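Local atomic coordinates of transcriptional regulator (PDB entry 2GNP), a protein that probably regulates transcription in Streptococcus pneumoniae, with a putative sugar-binding domain that would sense a sugar-type effector. Residues T104-M109 with C117-A122. Sequence-based numbering, arbitrary orientation.
Sequences TLIYEM and CTFMNA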
ATOM      1  N   THR A 104       6.508  13.474   1.655  1.00 14.74           N
ATOM      2  CA  THR A 104       7.485  13.290   2.729  1.00 15.49           C
ATOM      3  C   THR A 104       8.282  11.984   2.601  1.00 14.14           C
ATOM      4  O   THR A 104       9.510  11.956   2.760  1.00 14.19           O
ATOM      5  CB  THR A 104       6.890  13.385   4.142  1.00 16.77           C
ATOM      6  OG1 THR A 104       6.298  14.666   4.302  1.00 19.18           O
ATOM      7  CG2 THR A 104       8.021  13.214   5.207  1.00 18.28           C
ATOM      8  N   LEU A 105       7.558  10.901   2.357  1.00 13.14           N
ATOM      9  CA  LEU A 105       8.213   9.598   2.232  1.00 12.92           C
ATOM     10  C   LEU A 105       9.122   9.591   1.042  1.00 12.28           C
ATOM     11  O   LEU A 105      10.215   9.061   1.101  1.00 12.41           O
ATOM     12  CB  LEU A 105       7.153   8.491   2.099  1.00 11.95           C
ATOM     13  CG  LEU A 105       6.212   8.339   3.296  1.00 13.93           C
ATOM     14  CD1 LEU A 105       5.118   7.309   3.001  1.00 17.55           C
ATOM     15  CD2 LEU A 105       7.013   8.045   4.598  1.00 19.64           C
ATOM     16  N   ILE A 106       8.630  10.056  -0.113  1.00 11.21           N
ATOM     17  CA  ILE A 106       9.536  10.122  -1.283  1.00 11.81           C
ATOM     18  C   ILE A 106      10.821  10.948  -0.969  1.00 11.72           C
ATOM     19  O   ILE A 106      11.933  10.507  -1.260  1.00 12.57           O
ATOM     20  CB  ILE A 106       8.757  10.773  -2.429  1.00 11.88           C
ATOM     21  CG1 ILE A 106       7.713   9.773  -2.950  1.00 10.51           C
ATOM     22  CG2 ILE A 106       9.647  11.260  -3.565  1.00 12.01           C
ATOM     23  CD1 ILE A 106       6.677  10.429  -3.905  1.00 14.13           C
ATOM     24  N   TYR A 107      10.666  12.119  -0.374  1.00 10.38           N
ATOM     25  CA  TYR A 107      11.854  12.920   0.007  1.00 11.84           C
ATOM     26  C   TYR A 107      12.837  12.139   0.907  1.00 11.66           C
ATOM     27  O   TYR A 107      14.083  12.100   0.635  1.00 12.46           O
ATOM     28  CB  TYR A 107      11.424  14.225   0.704  1.00 14.29           C
ATOM     29  CG  TYR A 107      12.666  15.010   1.067  1.00 14.54           C
ATOM     30  CD1 TYR A 107      13.527  15.460   0.067  1.00 16.72           C
ATOM     31  CD2 TYR A 107      12.996  15.255   2.402  1.00 17.54           C
ATOM     32  CE1 TYR A 107      14.675  16.176   0.370  1.00 20.92           C
ATOM     33  CE2 TYR A 107      14.153  15.976   2.733  1.00 18.84           C
ATOM     34  CZ  TYR A 107      14.989  16.410   1.710  1.00 20.38           C
ATOM     35  OH  TYR A 107      16.149  17.112   2.008  1.00 22.51           O
ATOM     36  N   GLU A 108      12.275  11.486   1.932  1.00 12.11           N
ATOM     37  CA  GLU A 108      13.129  10.742   2.888  1.00 12.56           C
ATOM     38  C   GLU A 108      13.869   9.611   2.180  1.00 13.96           C
ATOM     39  O   GLU A 108      15.063   9.343   2.463  1.00 13.78           O
ATOM     40  CB  GLU A 108      12.361  10.276   4.110  1.00 15.29           C
ATOM     41  CG  GLU A 108      11.854  11.459   4.938  1.00 16.63           C
ATOM     42  CD  GLU A 108      12.942  12.344   5.569  1.00 27.38           C
ATOM     43  OE1 GLU A 108      14.163  12.017   5.568  1.00 29.99           O
ATOM     44  OE2 GLU A 108      12.552  13.397   6.119  1.00 32.47           O
HETATM   45  N   MSE A 109      13.157   8.915   1.307  1.00 12.13           N
HETATM   46  CA  MSE A 109      13.794   7.815   0.546  1.00 12.61           C
HETATM   47  C   MSE A 109      14.876   8.390  -0.385  1.00 14.24           C
HETATM   48  O   MSE A 109      15.949   7.791  -0.561  1.00 13.50           O
HETATM   49  CB  MSE A 109      12.742   7.014  -0.239  1.00 14.55           C
HETATM   50  CG  MSE A 109      11.835   6.188   0.649  1.00 14.00           C
HETATM   51 SE   MSE A 109      12.895   4.626   1.365  0.75 15.81          SE
HETATM   52  CE  MSE A 109      13.206   3.648  -0.333  1.00 18.43           C
ATOM     53  N   CYS A 117      13.205  12.651  -7.684  1.00 14.10           N
ATOM     54  CA  CYS A 117      11.846  12.597  -7.066  1.00 14.39           C
ATOM     55  C   CYS A 117      10.851  13.291  -7.972  1.00 14.79           C
ATOM     56  O   CYS A 117      11.137  14.428  -8.444  1.00 12.65           O
ATOM     57  CB  CYS A 117      11.788  13.408  -5.764  1.00 14.24           C
ATOM     58  SG  CYS A 117      12.884  12.733  -4.494  1.00 17.87           S
ATOM     59  N   THR A 118       9.682  12.651  -8.124  1.00 13.50           N
ATOM     60  CA  THR A 118       8.488  13.271  -8.676  1.00 12.92           C
ATOM     61  C   THR A 118       7.497  13.303  -7.505  1.00 13.09           C
ATOM     62  O   THR A 118       7.421  12.324  -6.736  1.00 12.67           O
ATOM     63  CB  THR A 118       7.939  12.351  -9.806  1.00 13.44           C
ATOM     64  OG1 THR A 118       8.827  12.297 -10.940  1.00 15.01           O
ATOM     65  CG2 THR A 118       6.595  12.831 -10.285  1.00 14.16           C
ATOM     66  N   PHE A 119       6.788  14.436  -7.341  1.00 13.43           N
ATOM     67  CA  PHE A 119       5.895  14.644  -6.207  1.00 14.53           C
ATOM     68  C   PHE A 119       4.458  14.687  -6.691  1.00 15.72           C
ATOM     69  O   PHE A 119       4.237  14.911  -7.868  1.00 16.68           O
ATOM     70  CB  PHE A 119       6.257  15.930  -5.479  1.00 14.96           C
ATOM     71  CG  PHE A 119       7.589  15.836  -4.797  1.00 14.60           C
ATOM     72  CD1 PHE A 119       8.700  16.502  -5.341  1.00 16.81           C
ATOM     73  CD2 PHE A 119       7.749  15.055  -3.640  1.00 18.58           C
ATOM     74  CE1 PHE A 119       9.959  16.398  -4.696  1.00 15.50           C
ATOM     75  CE2 PHE A 119       9.020  14.956  -2.994  1.00 15.95           C
ATOM     76  CZ  PHE A 119      10.102  15.629  -3.559  1.00 12.18           C
HETATM   77  N   MSE A 120       3.527  14.411  -5.774  1.00 16.87           N
HETATM   78  CA  MSE A 120       2.097  14.494  -6.071  1.00 18.76           C
HETATM   79  C   MSE A 120       1.620  15.917  -5.714  1.00 19.12           C
HETATM   80  O   MSE A 120       1.707  16.347  -4.582  1.00 20.74           O
HETATM   81  CB  MSE A 120       1.298  13.415  -5.321  1.00 17.00           C
HETATM   82  CG  MSE A 120      -0.228  13.536  -5.468  1.00 19.93           C
HETATM   83 SE   MSE A 120      -0.715  13.352  -7.365  0.75 21.85          SE
HETATM   84  CE  MSE A 120      -0.243  11.504  -7.608  1.00 20.84           C
ATOM     85  N   ASN A 121       1.140  16.630  -6.732  1.00 21.72           N
ATOM     86  CA  ASN A 121       0.651  17.995  -6.604  1.00 23.28           C
ATOM     87  C   ASN A 121      -0.915  18.034  -6.463  1.00 23.39           C
ATOM     88  O   ASN A 121      -1.488  18.856  -5.707  1.00 26.04           O
ATOM     89  CB  ASN A 121       1.149  18.785  -7.845  1.00 25.46           C
ATOM     90  CG  ASN A 121       1.523  20.256  -7.543  1.00 30.45           C
ATOM     91  OD1 ASN A 121       1.762  20.635  -6.387  1.00 36.39           O
ATOM     92  ND2 ASN A 121       1.612  21.092  -8.621  1.00 32.92           N
ATOM     93  N   ALA A 122      -1.592  17.106  -7.139  1.00 21.20           N
ATOM     94  CA  ALA A 122      -3.082  17.092  -7.208  1.00 20.19           C
ATOM     95  C   ALA A 122      -3.672  16.403  -6.008  1.00 18.85           C
ATOM     96  O   ALA A 122      -3.081  15.440  -5.489  1.00 20.58           O
ATOM     97  CB  ALA A 122      -3.552  16.389  -8.473  1.00 19.21           C
TER
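Ile106 on helix 102-113 packs against Cys117 and Phe119 where a beta-alpha-beta crossover (strand 85-88, this helix, strand 116-117, the two strands paired in parallel) runs out into the loop. The putative sugar-binding domain belongs to the Rossmann-like clan, and here the helix covers the edge strand and the loop that continues it.

The contact is apolar, without a hydrogen bond between the two segments. At chi1 -72° the CG2 methyl of Ile106 stands opposite the backbone N and meets the thiol of Cys117, with SG 3.7 Å from CG2, and CB of the same cysteine at 3.7 Å. It also approaches CE2 of Phe119 obliquely, at 3.8 Å. With CG anti to the carbonyl carbon (chi1 -68°), the phenyl group extends to the helix and meets it with its CE2 corner, the edge facing Tyr107 N close to the ring plane. Tyr107 adds a looser touch, its CB 4.5 Å from Phe119 CE2.

Around this cluster, the side chain of Ile106 also touches Phe86 of strand 85-88, Thr118 and Phe86 are joined by backbone hydrogen bonds, and Asn103 OD1 accepts a hydrogen bond from Met120 N. The second branch of Ile106 ends against the loop backbone, CD1 lying 3.5 Å from Thr118 O.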